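PDB 4CL2: periplasmic solute binding protein from Candidatus liberibacter, which binds manganese and zinc ions and probably delivers them, as a periplasmic solute-binding protein, to a membrane transporter for uptake. Local coordinates for residues 23-28 / 134-139. Sequence-based numbering, arbitrary orientation.
Sequences KDLVTV and KKYELN
The hydroxyl of Tyr136 reaches across to residues 23-28, where its OH lies 3.4 Å from Val26 CG1 and 3.7 Å from Leu25 CB, while its hydrogen bond goes to Asp129 OD2. The contact joins the long helix 133-158, which runs along the two lobes of this cluster 9 solute-binding fold, to the turn between helix 12-22 and the edge strand 27-30 of a parallel sheet, a connection within an alpha/beta lobe. Leu25 is the centre of the apolar packing. Its CD1 approaches the Tyr136 ring obliquely, 3.7 Å from CE1, and at the same time sits 3.8 Å from Lys135 CB. The other methyl, CD2, lies 3.9 Å from Lys135 CD, and the extended aliphatic chain of Lys135 crosses the leucine at about a right angle, touching both of its branches.

One helical turn beyond Lys135, Asn139 uses the ND2 of its amide as donor to the carbonyl O of Ile21, which ties the long helix to the last turn of helix 12-22. Lys23 is the first residue to leave helical geometry there, and its positive phi (41°) turns the chain out of the helix. With CG anti to its carbonyl carbon (chi1 -62°) and the chain extended beyond, the lysine carries its methylenes past the Asn139 amide. No hydrogen bond links the two side chains; the touch is made by Lys23 CD, 3.6 Å from Asn139 ND2 and 3.7 Å from Asn139 OD1.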
ATOM      1  N   LYS A  23      -1.690  13.865  14.623  1.00 17.90           N
ATOM      2  CA  LYS A  23      -1.722  15.315  14.449  1.00 19.73           C
ATOM      3  C   LYS A  23      -0.762  16.062  15.335  1.00 26.55           C
ATOM      4  O   LYS A  23      -1.148  16.983  16.059  1.00 31.65           O
ATOM      5  CB  LYS A  23      -3.087  15.858  14.677  1.00 25.48           C
ATOM      6  CG  LYS A  23      -4.066  15.329  13.703  1.00 28.85           C
ATOM      7  CD  LYS A  23      -5.391  15.963  13.998  1.00 39.51           C
ATOM      8  CE  LYS A  23      -6.214  16.053  12.739  1.00 52.67           C
ATOM      9  NZ  LYS A  23      -7.102  17.240  12.878  1.00 60.14           N
ATOM     10  N   ASP A  24       0.474  15.675  15.289  1.00 26.73           N
ATOM     11  CA  ASP A  24       1.460  16.483  16.121  1.00 30.12           C
ATOM     12  C   ASP A  24       1.454  16.279  17.644  1.00 23.64           C
ATOM     13  O   ASP A  24       2.304  16.901  18.337  1.00 22.73           O
ATOM     14  CB  ASP A  24       1.435  17.994  15.828  1.00 31.74           C
ATOM     15  CG  ASP A  24       1.694  18.326  14.358  1.00 40.91           C
ATOM     16  OD1 ASP A  24       2.524  17.668  13.683  1.00 35.64           O
ATOM     17  OD2 ASP A  24       1.075  19.284  13.878  1.00 52.06           O
ATOM     18  N   LEU A  25       0.639  15.342  18.165  1.00 21.96           N
ATOM     19  CA  LEU A  25       0.803  14.908  19.532  1.00 18.96           C
ATOM     20  C   LEU A  25       2.083  14.158  19.783  1.00 18.06           C
ATOM     21  O   LEU A  25       2.574  14.136  20.875  1.00 21.16           O
ATOM     22  CB  LEU A  25      -0.374  14.055  19.983  1.00 17.99           C
ATOM     23  CG  LEU A  25      -1.689  14.849  19.965  1.00 21.25           C
ATOM     24  CD1 LEU A  25      -2.813  13.824  20.039  1.00 22.33           C
ATOM     25  CD2 LEU A  25      -1.774  15.865  21.092  1.00 24.31           C
ATOM     26  N   VAL A  26       2.569  13.499  18.738  1.00 17.19           N
ATOM     27  CA  VAL A  26       3.867  12.826  18.694  1.00 20.05           C
ATOM     28  C   VAL A  26       4.603  13.278  17.436  1.00 20.08           C
ATOM     29  O   VAL A  26       3.989  13.795  16.491  1.00 22.25           O
ATOM     30  CB  VAL A  26       3.757  11.292  18.707  1.00 20.85           C
ATOM     31  CG1 VAL A  26       2.949  10.826  19.887  1.00 25.25           C
ATOM     32  CG2 VAL A  26       3.240  10.741  17.381  1.00 20.91           C
ATOM     33  N   THR A  27       5.920  13.095  17.446  1.00 17.57           N
ATOM     34  CA  THR A  27       6.726  13.298  16.264  1.00 19.99           C
ATOM     35  C   THR A  27       6.706  12.064  15.404  1.00 21.63           C
ATOM     36  O   THR A  27       7.079  11.018  15.875  1.00 18.91           O
ATOM     37  CB  THR A  27       8.164  13.653  16.670  1.00 22.31           C
ATOM     38  OG1 THR A  27       8.102  14.844  17.467  1.00 24.26           O
ATOM     39  CG2 THR A  27       9.040  13.903  15.452  1.00 24.76           C
ATOM     40  N   VAL A  28       6.219  12.166  14.160  1.00 17.22           N
ATOM     41  CA  VAL A  28       6.143  11.018  13.286  1.00 18.55           C
ATOM     42  C   VAL A  28       7.328  11.115  12.309  1.00 17.93           C
ATOM     43  O   VAL A  28       7.534  12.149  11.622  1.00 20.38           O
ATOM     44  CB  VAL A  28       4.801  11.005  12.532  1.00 23.55           C
ATOM     45  CG1 VAL A  28       4.805   9.931  11.465  1.00 24.54           C
ATOM     46  CG2 VAL A  28       3.661  10.763  13.513  1.00 22.79           C
ATOM     47  N   LYS A 134      -8.272  10.264  24.151  1.00 21.72           N
ATOM     48  CA  LYS A 134      -9.497  10.865  23.582  1.00 24.26           C
ATOM     49  C   LYS A 134      -9.240  11.575  22.264  1.00 20.62           C
ATOM     50  O   LYS A 134     -10.083  11.572  21.327  1.00 19.68           O
ATOM     51  CB  LYS A 134     -10.137  11.820  24.584  1.00 28.28           C
ATOM     52  CG  LYS A 134     -10.623  11.048  25.820  1.00 42.48           C
ATOM     53  CD  LYS A 134     -10.789  11.878  27.103  1.00 57.14           C
ATOM     54  CE  LYS A 134     -10.954  10.950  28.312  1.00 60.65           C
ATOM     55  NZ  LYS A 134     -10.600  11.616  29.586  1.00 66.16           N
ATOM     56  N   LYS A 135      -8.057  12.135  22.149  1.00 19.46           N
ATOM     57  CA  LYS A 135      -7.619  12.766  20.906  1.00 18.44           C
ATOM     58  C   LYS A 135      -7.308  11.774  19.791  1.00 18.19           C
ATOM     59  O   LYS A 135      -7.755  11.953  18.680  1.00 18.57           O
ATOM     60  CB  LYS A 135      -6.391  13.669  21.185  1.00 20.47           C
ATOM     61  CG  LYS A 135      -6.702  14.799  22.146  1.00 25.94           C
ATOM     62  CD  LYS A 135      -5.503  15.754  22.273  1.00 28.01           C
ATOM     63  CE  LYS A 135      -5.919  16.945  23.135  1.00 39.06           C
ATOM     64  NZ  LYS A 135      -4.920  18.048  23.151  1.00 43.23           N
ATOM     65  N   TYR A 136      -6.607  10.694  20.089  1.00 17.89           N
ATOM     66  CA  TYR A 136      -6.365   9.680  19.071  1.00 17.53           C
ATOM     67  C   TYR A 136      -7.699   9.070  18.624  1.00 14.55           C
ATOM     68  O   TYR A 136      -7.857   8.744  17.457  1.00 17.81           O
ATOM     69  CB  TYR A 136      -5.428   8.577  19.563  1.00 16.36           C
ATOM     70  CG  TYR A 136      -4.054   9.078  19.932  1.00 17.09           C
ATOM     71  CD1 TYR A 136      -3.271   9.783  19.007  1.00 16.79           C
ATOM     72  CD2 TYR A 136      -3.522   8.837  21.173  1.00 15.74           C
ATOM     73  CE1 TYR A 136      -2.018  10.261  19.366  1.00 17.94           C
ATOM     74  CE2 TYR A 136      -2.258   9.277  21.487  1.00 16.00           C
ATOM     75  CZ  TYR A 136      -1.525   9.989  20.578  1.00 16.84           C
ATOM     76  OH  TYR A 136      -0.263  10.514  20.878  1.00 19.34           O
ATOM     77  N   GLU A 137      -8.624   8.922  19.557  1.00 16.15           N
ATOM     78  CA  GLU A 137      -9.952   8.327  19.257  1.00 16.33           C
ATOM     79  C   GLU A 137     -10.687   9.209  18.251  1.00 16.72           C
ATOM     80  O   GLU A 137     -11.204   8.725  17.224  1.00 15.70           O
ATOM     81  CB  GLU A 137     -10.757   8.098  20.536  1.00 18.84           C
ATOM     82  CG  GLU A 137     -11.965   7.155  20.349  1.00 20.28           C
ATOM     83  CD  GLU A 137     -11.557   5.693  20.383  1.00 19.32           C
ATOM     84  OE1 GLU A 137     -11.211   5.209  21.501  1.00 21.96           O
ATOM     85  OE2 GLU A 137     -11.576   5.066  19.313  1.00 19.83           O
ATOM     86  N   LEU A 138     -10.769  10.495  18.556  1.00 16.71           N
ATOM     87  CA  LEU A 138     -11.455  11.420  17.665  1.00 18.14           C
ATOM     88  C   LEU A 138     -10.775  11.486  16.321  1.00 17.51           C
ATOM     89  O   LEU A 138     -11.403  11.418  15.239  1.00 17.65           O
ATOM     90  CB  LEU A 138     -11.578  12.789  18.337  1.00 20.14           C
ATOM     91  CG  LEU A 138     -11.901  13.928  17.323  1.00 23.63           C
ATOM     92  CD1 LEU A 138     -13.349  13.806  16.976  1.00 32.24           C
ATOM     93  CD2 LEU A 138     -11.577  15.278  17.966  1.00 35.73           C
ATOM     94  N   ASN A 139      -9.439  11.605  16.344  1.00 14.98           N
ATOM     95  CA  ASN A 139      -8.680  11.757  15.106  1.00 15.04           C
ATOM     96  C   ASN A 139      -8.799  10.554  14.194  1.00 16.14           C
ATOM     97  O   ASN A 139      -8.916  10.702  12.965  1.00 15.20           O
ATOM     98  CB  ASN A 139      -7.196  12.030  15.376  1.00 15.77           C
ATOM     99  CG  ASN A 139      -6.941  13.344  16.103  1.00 18.00           C
ATOM    100  OD1 ASN A 139      -7.803  14.237  16.150  1.00 18.42           O
ATOM    101  ND2 ASN A 139      -5.713  13.501  16.665  1.00 18.75           N
TER